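Local coordinates for beta-lactamase inhibitory protein BLIP-I (Streptomyces exfoliatus, PDB 3GMV) that inhibits beta-lactamases, probably by binding directly to the enzyme, at residues Ser104-Glu110 / Glu122-Ala128. Numbering follows the deposited sequence.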
ATOM      1  N   SER A 104       9.831   4.707  10.122  1.00 10.87           N
ATOM      2  CA  SER A 104       9.705   5.823   9.172  1.00  9.32           C
ATOM      3  C   SER A 104       8.828   5.476   7.988  1.00  9.93           C
ATOM      4  O   SER A 104       8.786   6.255   7.046  1.00  9.47           O
ATOM      5  CB  SER A 104      11.081   6.270   8.635  1.00  9.17           C
ATOM      6  OG  SER A 104      10.984   7.471   7.881  1.00  9.75           O
ATOM      7  N   CYS A 105       8.175   4.304   8.024  1.00 10.21           N
ATOM      8  CA  CYS A 105       7.514   3.735   6.850  1.00  9.67           C
ATOM      9  C   CYS A 105       6.113   3.199   7.155  1.00 10.04           C
ATOM     10  O   CYS A 105       5.804   2.824   8.297  1.00 10.52           O
ATOM     11  CB  CYS A 105       8.313   2.575   6.297  1.00 10.06           C
ATOM     12  SG  CYS A 105      10.112   2.954   6.089  1.00  9.34           S
ATOM     13  N   VAL A 106       5.297   3.121   6.119  1.00  9.46           N
ATOM     14  CA  VAL A 106       3.978   2.535   6.251  1.00  9.92           C
ATOM     15  C   VAL A 106       3.723   1.709   5.008  1.00 10.27           C
ATOM     16  O   VAL A 106       4.404   1.883   3.996  1.00 10.04           O
ATOM     17  CB  VAL A 106       2.867   3.622   6.314  1.00  9.28           C
ATOM     18  CG1 VAL A 106       3.056   4.523   7.520  1.00 11.35           C
ATOM     19  CG2 VAL A 106       2.794   4.418   4.975  1.00  9.64           C
ATOM     20  N   SER A 107       2.691   0.855   5.069  1.00 10.49           N
ATOM     21  CA  SER A 107       2.279   0.114   3.880  1.00 10.49           C
ATOM     22  C   SER A 107       1.412   0.896   2.919  1.00 10.76           C
ATOM     23  O   SER A 107       0.423   1.547   3.316  1.00 11.81           O
ATOM     24  CB  SER A 107       1.597  -1.206   4.272  1.00 10.96           C
ATOM     25  OG  SER A 107       1.251  -1.959   3.115  1.00 11.77           O
ATOM     26  N   GLN A 108       1.779   0.856   1.639  1.00  8.70           N
ATOM     27  CA  GLN A 108       0.909   1.334   0.584  1.00  9.06           C
ATOM     28  C   GLN A 108       0.345   0.196  -0.252  1.00  8.86           C
ATOM     29  O   GLN A 108      -0.215   0.412  -1.337  1.00  8.94           O
ATOM     30  CB  GLN A 108       1.660   2.353  -0.304  1.00  8.38           C
ATOM     31  CG  GLN A 108       1.772   3.708   0.428  1.00 10.11           C
ATOM     32  CD  GLN A 108       2.237   4.807  -0.498  1.00 10.46           C
ATOM     33  OE1 GLN A 108       2.710   4.546  -1.606  1.00 13.53           O
ATOM     34  NE2 GLN A 108       2.103   6.040  -0.057  1.00 12.62           N
ATOM     35  N   GLY A 109       0.519  -1.034   0.204  1.00  8.83           N
ATOM     36  CA  GLY A 109      -0.109  -2.108  -0.562  1.00  9.73           C
ATOM     37  C   GLY A 109       0.433  -3.503  -0.301  1.00 10.68           C
ATOM     38  O   GLY A 109       1.584  -3.672   0.137  1.00 11.26           O
ATOM     39  N   GLU A 110      -0.410  -4.506  -0.564  1.00 10.67           N
ATOM     40  CA  GLU A 110       0.009  -5.925  -0.497  1.00 11.37           C
ATOM     41  C   GLU A 110      -0.727  -6.651  -1.616  1.00 11.48           C
ATOM     42  O   GLU A 110      -1.867  -6.288  -1.948  1.00 10.59           O
ATOM     43  CB  GLU A 110      -0.332  -6.572   0.855  1.00 12.12           C
ATOM     44  CG  GLU A 110       0.465  -6.054   2.043  1.00 13.37           C
ATOM     45  CD  GLU A 110       0.098  -6.733   3.331  1.00 18.46           C
ATOM     46  OE1 GLU A 110      -1.047  -7.230   3.442  1.00 17.46           O
ATOM     47  OE2 GLU A 110       0.945  -6.749   4.252  1.00 18.17           O
ATOM     48  N   GLU A 122       3.660  -9.667  -2.575  1.00 12.33           N
ATOM     49  CA  GLU A 122       4.338  -8.377  -2.772  0.50 12.38           C
ATOM     50  C   GLU A 122       3.846  -7.396  -1.721  1.00 12.65           C
ATOM     51  O   GLU A 122       2.635  -7.280  -1.523  1.00 13.96           O
ATOM     52  CB  GLU A 122       4.058  -7.815  -4.178  0.50 12.26           C
ATOM     53  CG  GLU A 122       4.740  -6.458  -4.495  0.50 12.40           C
ATOM     54  CD  GLU A 122       4.272  -5.838  -5.816  0.50 14.32           C
ATOM     55  OE1 GLU A 122       4.842  -6.184  -6.864  0.50 15.83           O
ATOM     56  OE2 GLU A 122       3.361  -4.981  -5.809  0.50 15.04           O
ATOM     57  N   GLU A 123       4.778  -6.711  -1.059  1.00 11.27           N
ATOM     58  CA  GLU A 123       4.438  -5.705  -0.058  1.00 10.81           C
ATOM     59  C   GLU A 123       5.093  -4.411  -0.488  1.00 10.24           C
ATOM     60  O   GLU A 123       6.271  -4.412  -0.892  1.00  9.64           O
ATOM     61  CB  GLU A 123       5.024  -6.094   1.298  1.00 10.69           C
ATOM     62  CG  GLU A 123       4.455  -7.397   1.933  1.00 12.33           C
ATOM     63  CD  GLU A 123       5.330  -7.923   3.062  1.00 14.37           C
ATOM     64  OE1 GLU A 123       6.277  -8.711   2.809  1.00 15.19           O
ATOM     65  OE2 GLU A 123       5.077  -7.566   4.217  1.00 15.23           O
ATOM     66  N   LYS A 124       4.353  -3.310  -0.411  1.00 10.04           N
ATOM     67  CA  LYS A 124       4.864  -2.030  -0.858  1.00 10.29           C
ATOM     68  C   LYS A 124       4.953  -1.123   0.354  1.00 10.42           C
ATOM     69  O   LYS A 124       3.936  -0.872   1.018  1.00 10.10           O
ATOM     70  CB  LYS A 124       3.953  -1.396  -1.926  1.00 11.05           C
ATOM     71  CG  LYS A 124       3.930  -2.178  -3.275  1.00 11.59           C
ATOM     72  CD  LYS A 124       3.261  -1.367  -4.380  1.00 15.96           C
ATOM     73  CE  LYS A 124       3.219  -2.220  -5.663  1.00 19.90           C
ATOM     74  NZ  LYS A 124       2.495  -1.547  -6.796  1.00 23.44           N
ATOM     75  N   TYR A 125       6.166  -0.641   0.636  1.00  9.33           N
ATOM     76  CA  TYR A 125       6.391   0.308   1.715  1.00  8.54           C
ATOM     77  C   TYR A 125       6.742   1.715   1.211  1.00  8.63           C
ATOM     78  O   TYR A 125       7.448   1.898   0.211  1.00  8.94           O
ATOM     79  CB  TYR A 125       7.485  -0.234   2.638  1.00  8.00           C
ATOM     80  CG  TYR A 125       7.026  -1.301   3.592  1.00  8.99           C
ATOM     81  CD1 TYR A 125       6.400  -0.953   4.779  1.00  9.72           C
ATOM     82  CD2 TYR A 125       7.212  -2.665   3.306  1.00  9.21           C
ATOM     83  CE1 TYR A 125       5.990  -1.936   5.682  1.00 11.69           C
ATOM     84  CE2 TYR A 125       6.801  -3.660   4.212  1.00 12.39           C
ATOM     85  CZ  TYR A 125       6.181  -3.267   5.390  1.00 14.51           C
ATOM     86  OH  TYR A 125       5.758  -4.178   6.318  1.00 15.78           O
ATOM     87  N   TYR A 126       6.220   2.714   1.908  1.00  8.20           N
ATOM     88  CA  TYR A 126       6.490   4.100   1.599  1.00  7.92           C
ATOM     89  C   TYR A 126       7.063   4.731   2.856  1.00  8.25           C
ATOM     90  O   TYR A 126       6.464   4.672   3.937  1.00  8.30           O
ATOM     91  CB  TYR A 126       5.170   4.755   1.236  1.00  8.86           C
ATOM     92  CG  TYR A 126       5.187   6.276   1.192  1.00  9.30           C
ATOM     93  CD1 TYR A 126       5.811   6.966   0.166  1.00 12.30           C
ATOM     94  CD2 TYR A 126       4.568   7.020   2.201  1.00 11.12           C
ATOM     95  CE1 TYR A 126       5.787   8.390   0.131  1.00 13.61           C
ATOM     96  CE2 TYR A 126       4.548   8.409   2.166  1.00 12.77           C
ATOM     97  CZ  TYR A 126       5.152   9.077   1.145  1.00 15.99           C
ATOM     98  OH  TYR A 126       5.123  10.461   1.172  1.00 17.90           O
ATOM     99  N   CYS A 127       8.254   5.288   2.734  1.00  8.96           N
ATOM    100  CA  CYS A 127       8.926   5.827   3.900  1.00  9.12           C
ATOM    101  C   CYS A 127       9.091   7.343   3.777  1.00  8.81           C
ATOM    102  O   CYS A 127       9.903   7.821   2.970  1.00  8.67           O
ATOM    103  CB  CYS A 127      10.302   5.159   4.033  1.00  8.60           C
ATOM    104  SG  CYS A 127      10.232   3.389   4.109  1.00 10.45           S
ATOM    105  N   ALA A 128       8.355   8.106   4.584  1.00  9.49           N
ATOM    106  CA  ALA A 128       8.405   9.581   4.469  1.00 10.09           C
ATOM    107  C   ALA A 128       9.558  10.113   5.311  1.00  9.96           C
ATOM    108  O   ALA A 128       9.775   9.643   6.416  1.00  9.07           O
ATOM    109  CB  ALA A 128       7.102  10.179   4.982  1.00 10.60           C
TER
HETATM  110  O   HOH W   1       3.480  -3.328   3.075  1.00 16.57           O
HETATM  111  O   HOH W   2       3.260  -5.631   4.562  1.00 15.42           O
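S104-E110 and E122-A128 form the antiparallel arms of a beta hairpin in the middle of the eight-stranded sheet of this BLIP-family alpha/beta sandwich. Strand 63-69 flanks the hairpin along 105-111, and strand 137-143 flanks it along 122-128. V106 and Y126 form a hydrogen-bonded pair: V106 N donates to Y126 O at 2.9 Å, and Y126 N returns a nearly straight bond to V106 O. Further along, a classic beta bulge sets two residues, Q108 and G109, opposite the single residue K124. Q108 N bonds to K124 O at 2.8 Å, while K124 N bonds to G109 O.

Q108 puts its amide nitrogen over one face of the Y126 ring, toward the rim; the amide plane is only 9° from the ring plane. Its NE2 sits 3.3 Å from Y126 CG. Y126 CG is anti to the backbone N (chi1 166°), which brings the ring beside V106, whose CG2 meets its edge. On the other face of the sheet, the Y125 ring meets W97 of helix 93-99 edge-to-face. E110 and E123 also point to this side. A water donates to both E110 OE2 and E123 OE2, which lie 4.2 Å apart, and probably eases the repulsion between the two carboxylates. At the far end a disulfide ties the strands covalently, C105 SG to C127 SG at 2.0 Å with a chi3 of 102°.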